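Local structure of iron Super-Oxide Dismutase (Plasmodium knowlesi, 2AWP) at residues 94-99 against 130-135; 125-130 against 135-140. The protein probably converts superoxide radicals into hydrogen peroxide and oxygen with the help of an iron cofactor. All blocks are in the same frame, centred on the assembly; numbering follows the deposited sequence.

Contact 1: 94-99 against 130-135; sequences KEKIQE and NNNKLV
The ammonium group of K96 meets the backbone carbonyl of N132, with NZ 2.8 Å from O and a C=O...N angle of 165°, so the donor comes almost head-on to the oxygen. On the way there the aliphatic part of the lysine passes L134 at a slant: K96 CG lies 3.4 Å from L134 CD1, tighter than an ordinary carbon-carbon contact. The same methyl, CD1, also reaches I97, whose CG1 is 3.8 Å away, and so sits against two consecutive residues of the helix. A water accepts a hydrogen bond from K96 NZ at 3.0 Å and donates a weak one to N132 OD1, joining the ammonium group to the side-chain amide that it does not touch directly. K96 reaches across because CG is anti to the backbone N (chi1 -168°) and the chain then bends at chi2 (75°) before running out extended to NZ. In the C-terminal alpha/beta domain of the iron/manganese superoxide dismutases, this packs helix 92-101 against the turn of the beta hairpin and the first residue of strand 134-140. Further out, D100 OD2 accepts a hydrogen bond from the backbone N of L134 and makes a long, weak ion pair with K96. N129 OD1 accepts bonds from N131 N and K133 N, which fastens the turn that presents the N132 carbonyl. L192 of helix 185-196 packs on K96, and W185 on I97.

Contact 2: 125-130 against 135-140; sequences WLVLNN and VILQTH
W125 and L137 form a hydrogen-bonded antiparallel pair in the beta hairpin of strands 122-129 and 134-140, part of the three-stranded sheet of the C-terminal superoxide dismutase domain. Backbone bonds link W125 N to L137 O (2.7 Å) and L137 N to W125 O (3.0 Å). A second such pair, V127 with V135, also has both bonds, V135 N to V127 O measuring 2.9 Å. Between them L126 and I136 make the non-hydrogen-bonded pair, where the CA of I136 approaches W125 O in a CA-H...O contact.

The apolar contacts gather on the face carrying W125, V127, V135 and L137. V127 CG2 touches V135 CG2 at 3.6 Å and L137 CD1 at 3.8 Å; the V127 and L137 side chains meet at about a right angle. On the other face, L126 and I136 pack on F101 of helix 92-101.

Two polar side chains join in. N129 rests ND2 on V135 CG1 at 3.5 Å, while its OD1 accepts from N131 N and K133 N in the turn. The W125 side chain, about 8 Å from that of D158, a probable iron ligand, is held at its indole N-H beside the backbone ladder, which continues through T139 and W123. T139 OG1, also bonded to the carbonyl of G143, accepts from W125 NE1 at 2.9 Å, with an N-H...O angle of 167° and the oxygen only 8° out of the ring plane.

Both contacts use strand 134-140 and share V135 and N130, but they differ in depth and in chemistry. Contact 2 is the nearer to the chain centre and joins neighbouring strands through a regular backbone ladder, with apolar side chains on both faces. Contact 1 is more peripheral and smaller: it brings a helix to the hairpin turn by one lysine-to-carbonyl bond, a bridging water and the packing of one leucine methyl on two helix side chains, and lies away from the probable metal ligands. The two are in direct touch. Within the hairpin L134 CD2 packs 3.7 Å from V127 O, while K96 of helix 92-101 packs on L128 of strand 122-129 as well as on L134 of strand 134-140.

Contact 1: 94-99 against 130-135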
# COMPACT_ATOMS: atom_id res chain seq x y z
N LYS A 94 22.76 -20.99 -6.56
CA LYS A 94 24.01 -20.25 -6.60
C LYS A 94 24.57 -20.15 -8.04
O LYS A 94 24.99 -19.09 -8.51
CB LYS A 94 25.02 -20.97 -5.72
CG LYS A 94 26.40 -20.38 -5.72
CD LYS A 94 27.29 -21.29 -4.89
CE LYS A 94 28.44 -20.54 -4.29
NZ LYS A 94 28.01 -19.39 -3.40
N GLU A 95 24.63 -21.29 -8.71
CA GLU A 95 25.20 -21.37 -10.05
C GLU A 95 24.31 -20.66 -11.07
O GLU A 95 24.80 -19.96 -11.94
CB GLU A 95 25.49 -22.82 -10.44
CG GLU A 95 26.51 -23.53 -9.51
CD GLU A 95 26.27 -25.05 -9.41
OE1 GLU A 95 26.27 -25.72 -10.47
OE2 GLU A 95 26.06 -25.56 -8.28
N LYS A 96 22.99 -20.81 -10.94
CA LYS A 96 22.01 -20.14 -11.80
C LYS A 96 22.08 -18.61 -11.67
O LYS A 96 21.98 -17.89 -12.68
CB LYS A 96 20.57 -20.63 -11.48
CG LYS A 96 19.51 -20.20 -12.51
CD LYS A 96 19.58 -21.00 -13.78
CE LYS A 96 18.57 -20.48 -14.79
NZ LYS A 96 18.85 -20.96 -16.16
N ILE A 97 22.23 -18.13 -10.44
CA ILE A 97 22.43 -16.70 -10.22
C ILE A 97 23.74 -16.19 -10.86
O ILE A 97 23.79 -15.11 -11.49
CB ILE A 97 22.37 -16.33 -8.68
CG1 ILE A 97 20.89 -16.35 -8.21
CG2 ILE A 97 23.01 -14.97 -8.44
CD1 ILE A 97 20.65 -16.33 -6.68
N GLN A 98 24.81 -16.95 -10.68
CA GLN A 98 26.08 -16.63 -11.38
C GLN A 98 25.83 -16.48 -12.88
O GLN A 98 26.29 -15.52 -13.49
CB GLN A 98 27.16 -17.70 -11.11
CG GLN A 98 27.67 -17.74 -9.68
CD GLN A 98 28.34 -19.05 -9.30
OE1 GLN A 98 28.36 -20.00 -10.10
NE2 GLN A 98 28.89 -19.11 -8.08
N GLU A 99 25.11 -17.42 -13.48
CA GLU A 99 24.91 -17.42 -14.93
C GLU A 99 24.11 -16.23 -15.40
O GLU A 99 24.43 -15.60 -16.42
CB GLU A 99 24.20 -18.71 -15.35
CG GLU A 99 25.05 -19.94 -15.24
CD GLU A 99 24.27 -21.21 -15.50
OE1 GLU A 99 23.15 -21.12 -16.06
OE2 GLU A 99 24.76 -22.31 -15.14
N ASN A 130 10.02 -17.22 -18.94
CA ASN A 130 9.55 -18.19 -19.95
C ASN A 130 10.66 -18.53 -20.99
O ASN A 130 10.42 -19.32 -21.91
CB ASN A 130 8.26 -17.69 -20.59
CG ASN A 130 7.15 -17.48 -19.56
OD1 ASN A 130 6.99 -18.28 -18.63
ND2 ASN A 130 6.38 -16.40 -19.73
N ASN A 131 11.85 -17.96 -20.78
CA ASN A 131 13.06 -18.30 -21.54
C ASN A 131 14.12 -19.02 -20.66
O ASN A 131 15.31 -19.04 -21.00
CB ASN A 131 13.58 -17.02 -22.25
CG ASN A 131 14.87 -17.21 -23.05
OD1 ASN A 131 15.80 -16.41 -22.91
ND2 ASN A 131 14.93 -18.23 -23.91
N ASN A 132 13.68 -19.61 -19.54
CA ASN A 132 14.57 -20.39 -18.66
C ASN A 132 15.66 -19.53 -18.00
O ASN A 132 16.69 -20.05 -17.64
CB ASN A 132 15.24 -21.55 -19.46
CG ASN A 132 15.50 -22.80 -18.61
OD1 ASN A 132 16.64 -23.31 -18.55
ND2 ASN A 132 14.45 -23.30 -17.95
N LYS A 133 15.46 -18.20 -17.93
CA LYS A 133 16.44 -17.30 -17.30
C LYS A 133 15.88 -16.70 -16.02
O LYS A 133 14.72 -16.25 -16.00
CB LYS A 133 16.81 -16.13 -18.21
CG LYS A 133 17.42 -16.49 -19.57
CD LYS A 133 18.63 -17.37 -19.47
CE LYS A 133 19.47 -17.25 -20.76
NZ LYS A 133 20.59 -18.20 -20.71
N LEU A 134 16.71 -16.62 -14.98
CA LEU A 134 16.33 -15.88 -13.76
C LEU A 134 16.27 -14.39 -14.03
O LEU A 134 17.20 -13.79 -14.55
CB LEU A 134 17.30 -16.12 -12.59
CG LEU A 134 17.34 -17.51 -11.95
CD1 LEU A 134 18.35 -17.53 -10.77
CD2 LEU A 134 15.97 -17.97 -11.49
N VAL A 135 15.16 -13.77 -13.64
CA VAL A 135 15.06 -12.34 -13.69
C VAL A 135 14.38 -11.81 -12.41
O VAL A 135 13.78 -12.58 -11.64
CB VAL A 135 14.30 -11.88 -14.97
CG1 VAL A 135 15.04 -12.36 -16.28
CG2 VAL A 135 12.83 -12.33 -14.94
O HOH W 1 19.25 -23.96 -16.31

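Contact 2: 125-130 against 135-140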
# COMPACT_ATOMS: atom_id res chain seq x y z
N TRP A 125 10.02 -10.05 -6.92
CA TRP A 125 10.14 -11.49 -7.19
C TRP A 125 11.48 -11.84 -7.85
O TRP A 125 12.01 -11.08 -8.64
CB TRP A 125 9.02 -11.96 -8.12
CG TRP A 125 7.66 -11.67 -7.64
CD1 TRP A 125 6.95 -10.51 -7.83
CD2 TRP A 125 6.83 -12.53 -6.86
NE1 TRP A 125 5.74 -10.60 -7.23
CE2 TRP A 125 5.62 -11.83 -6.63
CE3 TRP A 125 6.96 -13.84 -6.36
CZ2 TRP A 125 4.55 -12.39 -5.90
CZ3 TRP A 125 5.89 -14.39 -5.61
CH2 TRP A 125 4.71 -13.66 -5.40
N LEU A 126 12.02 -13.01 -7.48
CA LEU A 126 12.98 -13.68 -8.33
C LEU A 126 12.15 -14.73 -9.04
O LEU A 126 11.40 -15.48 -8.39
CB LEU A 126 14.11 -14.34 -7.53
CG LEU A 126 15.09 -15.17 -8.38
CD1 LEU A 126 15.83 -14.28 -9.38
CD2 LEU A 126 16.05 -15.93 -7.44
N VAL A 127 12.25 -14.76 -10.37
CA VAL A 127 11.45 -15.70 -11.18
C VAL A 127 12.32 -16.37 -12.24
O VAL A 127 13.30 -15.79 -12.70
CB VAL A 127 10.17 -15.06 -11.86
CG1 VAL A 127 9.49 -13.99 -10.97
CG2 VAL A 127 10.48 -14.50 -13.22
N LEU A 128 11.96 -17.60 -12.58
CA LEU A 128 12.49 -18.20 -13.80
C LEU A 128 11.53 -17.82 -14.91
O LEU A 128 10.39 -18.26 -14.93
CB LEU A 128 12.59 -19.72 -13.67
CG LEU A 128 13.33 -20.44 -14.81
CD1 LEU A 128 14.86 -20.19 -14.72
CD2 LEU A 128 12.99 -21.97 -14.84
N ASN A 129 12.00 -17.00 -15.84
CA ASN A 129 11.15 -16.51 -16.91
C ASN A 129 10.83 -17.59 -17.97
O ASN A 129 11.29 -18.74 -17.88
CB ASN A 129 11.68 -15.19 -17.48
CG ASN A 129 12.86 -15.36 -18.45
OD1 ASN A 129 13.21 -16.47 -18.87
ND2 ASN A 129 13.51 -14.24 -18.78
N ASN A 130 10.02 -17.22 -18.94
CA ASN A 130 9.55 -18.19 -19.95
C ASN A 130 10.66 -18.53 -20.99
O ASN A 130 10.42 -19.32 -21.91
CB ASN A 130 8.26 -17.69 -20.59
CG ASN A 130 7.15 -17.48 -19.56
OD1 ASN A 130 6.99 -18.28 -18.63
ND2 ASN A 130 6.38 -16.40 -19.73
N VAL A 135 15.16 -13.77 -13.64
CA VAL A 135 15.06 -12.34 -13.69
C VAL A 135 14.38 -11.81 -12.41
O VAL A 135 13.78 -12.58 -11.64
CB VAL A 135 14.30 -11.88 -14.97
CG1 VAL A 135 15.04 -12.36 -16.28
CG2 VAL A 135 12.83 -12.33 -14.94
N ILE A 136 14.45 -10.51 -12.22
CA ILE A 136 13.76 -9.84 -11.14
C ILE A 136 12.53 -9.14 -11.71
O ILE A 136 12.62 -8.45 -12.72
CB ILE A 136 14.66 -8.76 -10.45
CG1 ILE A 136 15.84 -9.41 -9.74
CG2 ILE A 136 13.86 -7.93 -9.47
CD1 ILE A 136 17.01 -8.42 -9.52
N LEU A 137 11.39 -9.33 -11.05
CA LEU A 137 10.14 -8.70 -11.44
C LEU A 137 9.52 -8.06 -10.21
O LEU A 137 9.83 -8.44 -9.09
CB LEU A 137 9.14 -9.74 -12.00
CG LEU A 137 9.48 -10.49 -13.31
CD1 LEU A 137 8.33 -11.45 -13.66
CD2 LEU A 137 9.76 -9.52 -14.48
N GLN A 138 8.64 -7.09 -10.42
CA GLN A 138 7.87 -6.55 -9.33
C GLN A 138 6.41 -6.61 -9.71
O GLN A 138 6.08 -6.51 -10.89
CB GLN A 138 8.30 -5.10 -9.03
CG GLN A 138 8.14 -4.14 -10.17
CD GLN A 138 8.81 -2.84 -9.88
OE1 GLN A 138 8.53 -2.20 -8.87
NE2 GLN A 138 9.74 -2.44 -10.75
N THR A 139 5.55 -6.78 -8.72
CA THR A 139 4.10 -6.72 -8.98
C THR A 139 3.43 -5.83 -7.99
O THR A 139 3.98 -5.55 -6.91
CB THR A 139 3.43 -8.12 -8.90
OG1 THR A 139 3.66 -8.68 -7.60
CG2 THR A 139 4.01 -9.03 -9.96
N HIS A 140 2.23 -5.40 -8.34
CA HIS A 140 1.52 -4.39 -7.58
C HIS A 140 0.36 -5.01 -6.83
O HIS A 140 -0.36 -5.86 -7.38
CB HIS A 140 1.01 -3.30 -8.52
CG HIS A 140 0.75 -1.99 -7.83
ND1 HIS A 140 1.70 -1.34 -7.07
CD2 HIS A 140 -0.36 -1.20 -7.80
CE1 HIS A 140 1.19 -0.21 -6.61
NE2 HIS A 140 -0.05 -0.11 -7.03